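PDB 3G6S: putative endonuclease/exonuclease/phosphatase family protein from Bacteroides vulgatus ATCC 8482, which probably hydrolyses phosphodiester or related phosphate ester bonds, as a predicted nuclease of the DNase I-like endonuclease/exonuclease/phosphatase family. Local coordinates for residues C237-E242 and D250-L255. Sequence-based numbering, arbitrary orientation.
Sequences CEIPAE and DHNPQL
Glu238 and Leu255 form an antiparallel hydrogen-bonded pair between strands 233-239 and 254-260, neighbours in one of the two sheets of this DNase I-like fold. Leu255 N gives a 2.8 Å bond to Glu238 O, nearly in line with the carbonyl, while Glu238 N reaches Leu255 O over 3.1 Å from above the carbonyl plane. Their side chains share one face of the sheet. The tight packing lies on the opposite face, where Ile239 and Gln254 meet: Ile239 CG1 comes to 3.6 Å from Gln254 CG, with Tyr196 of helix 195-198 against both. With CG anti to the backbone N (chi1 -163°), the extended Gln254 brings NE2 near Cys237 SG. Ile239 CG2 also packs against Asn252 CB, 3.8 Å away, the two side chains crossing at about a right angle.

Beyond the pair no further backbone hydrogen bond links the segments. The looser, solvent side is that of Pro240 and Ala241; Pro253 stays buried against Phe9. The two proline rings come closest at their CG atoms, 3.7 Å apart. Where the backbones diverge, Asn252 points toward the other segment, its OD1 also taking a weak hydrogen bond from His210. Glu242, bent at chi2 (-58°), meets it with a carboxylate nearly coplanar with the amide and held at OE2 by Tyr207 OH; Asn252 ND2 donates to Glu242 OE1 at 2.9 Å, almost along the C-O axis.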
loop_
_atom_site.group_PDB
_atom_site.type_symbol
_atom_site.label_atom_id
_atom_site.label_comp_id
_atom_site.label_asym_id
_atom_site.label_seq_id
_atom_site.Cartn_x
_atom_site.Cartn_y
_atom_site.Cartn_z
ATOM N N CYS A 237 8.729 -3.389 12.569
ATOM C CA CYS A 237 8.296 -3.852 11.269
ATOM C C CYS A 237 8.330 -5.366 11.215
ATOM O O CYS A 237 9.209 -6.007 11.794
ATOM C CB CYS A 237 9.208 -3.298 10.177
ATOM S SG CYS A 237 8.786 -1.641 9.639
ATOM N N GLU A 238 7.369 -5.940 10.514
ATOM C CA GLU A 238 7.332 -7.377 10.381
ATOM C C GLU A 238 6.844 -7.784 9.006
ATOM O O GLU A 238 5.927 -7.179 8.446
ATOM C CB GLU A 238 6.425 -7.989 11.440
ATOM C CG GLU A 238 6.297 -9.492 11.298
ATOM C CD GLU A 238 5.175 -10.063 12.132
ATOM O OE1 GLU A 238 5.192 -9.873 13.371
ATOM O OE2 GLU A 238 4.275 -10.705 11.547
ATOM N N ILE A 239 7.477 -8.809 8.457
ATOM C CA ILE A 239 7.090 -9.336 7.161
ATOM C C ILE A 239 6.970 -10.832 7.398
ATOM O O ILE A 239 7.961 -11.553 7.365
ATOM C CB ILE A 239 8.163 -9.050 6.088
ATOM C CG1 ILE A 239 8.320 -7.537 5.900
ATOM C CG2 ILE A 239 7.768 -9.695 4.770
ATOM C CD1 ILE A 239 9.421 -7.150 4.930
ATOM N N PRO A 240 5.750 -11.312 7.676
ATOM C CA PRO A 240 5.514 -12.736 7.931
ATOM C C PRO A 240 5.844 -13.617 6.739
ATOM O O PRO A 240 5.502 -13.292 5.597
ATOM C CB PRO A 240 4.035 -12.779 8.297
ATOM C CG PRO A 240 3.458 -11.649 7.481
ATOM C CD PRO A 240 4.484 -10.556 7.704
ATOM N N ALA A 241 6.524 -14.730 7.000
ATOM C CA ALA A 241 6.877 -15.652 5.925
ATOM C C ALA A 241 5.603 -16.266 5.359
ATOM O O ALA A 241 4.638 -16.515 6.080
ATOM C CB ALA A 241 7.800 -16.749 6.444
ATOM N N GLU A 242 5.608 -16.494 4.056
ATOM C CA GLU A 242 4.464 -17.079 3.404
ATOM C C GLU A 242 4.360 -18.538 3.842
ATOM O O GLU A 242 5.352 -19.131 4.265
ATOM C CB GLU A 242 4.607 -16.951 1.877
ATOM C CG GLU A 242 5.780 -17.699 1.206
ATOM C CD GLU A 242 7.171 -17.316 1.719
ATOM O OE1 GLU A 242 7.395 -16.159 2.141
ATOM O OE2 GLU A 242 8.062 -18.192 1.672
ATOM N N ASP A 250 0.733 -13.996 -3.603
ATOM C CA ASP A 250 2.065 -14.238 -4.139
ATOM C C ASP A 250 3.026 -13.253 -3.469
ATOM O O ASP A 250 4.243 -13.367 -3.599
ATOM C CB ASP A 250 2.106 -14.073 -5.665
ATOM C CG ASP A 250 1.429 -12.813 -6.139
ATOM O OD1 ASP A 250 1.313 -11.858 -5.339
ATOM O OD2 ASP A 250 1.016 -12.770 -7.320
ATOM N N HIS A 251 2.461 -12.287 -2.748
ATOM C CA HIS A 251 3.244 -11.297 -2.021
ATOM C C HIS A 251 3.138 -11.511 -0.512
ATOM O O HIS A 251 2.236 -12.198 -0.026
ATOM C CB HIS A 251 2.754 -9.880 -2.312
ATOM C CG HIS A 251 3.234 -9.312 -3.608
ATOM N ND1 HIS A 251 2.684 -9.656 -4.823
ATOM C CD2 HIS A 251 4.177 -8.377 -3.871
ATOM C CE1 HIS A 251 3.264 -8.954 -5.781
ATOM N NE2 HIS A 251 4.173 -8.169 -5.230
ATOM N N ASN A 252 4.077 -10.917 0.219
ATOM C CA ASN A 252 4.075 -10.970 1.671
ATOM C C ASN A 252 3.730 -9.562 2.167
ATOM O O ASN A 252 4.288 -8.579 1.703
ATOM C CB ASN A 252 5.446 -11.373 2.220
ATOM C CG ASN A 252 5.622 -12.887 2.319
ATOM O OD1 ASN A 252 4.644 -13.649 2.293
ATOM N ND2 ASN A 252 6.871 -13.327 2.456
ATOM N N PRO A 253 2.790 -9.444 3.106
ATOM C CA PRO A 253 2.416 -8.126 3.630
ATOM C C PRO A 253 3.525 -7.571 4.519
ATOM O O PRO A 253 4.318 -8.332 5.085
ATOM C CB PRO A 253 1.155 -8.426 4.428
ATOM C CG PRO A 253 1.477 -9.792 4.993
ATOM C CD PRO A 253 2.055 -10.515 3.797
ATOM N N GLN A 254 3.589 -6.248 4.638
ATOM C CA GLN A 254 4.591 -5.620 5.492
ATOM C C GLN A 254 3.888 -4.810 6.578
ATOM O O GLN A 254 3.263 -3.789 6.282
ATOM C CB GLN A 254 5.495 -4.684 4.690
ATOM C CG GLN A 254 6.777 -4.332 5.440
ATOM C CD GLN A 254 7.449 -3.046 4.963
ATOM O OE1 GLN A 254 7.512 -2.755 3.767
ATOM N NE2 GLN A 254 7.972 -2.279 5.910
ATOM N N LEU A 255 3.979 -5.257 7.828
ATOM C CA LEU A 255 3.338 -4.524 8.918
ATOM C C LEU A 255 4.294 -3.510 9.536
ATOM O O LEU A 255 5.510 -3.660 9.454
ATOM C CB LEU A 255 2.837 -5.476 10.010
ATOM C CG LEU A 255 2.042 -6.710 9.564
ATOM C CD1 LEU A 255 1.292 -7.292 10.765
ATOM C CD2 LEU A 255 1.054 -6.337 8.475
#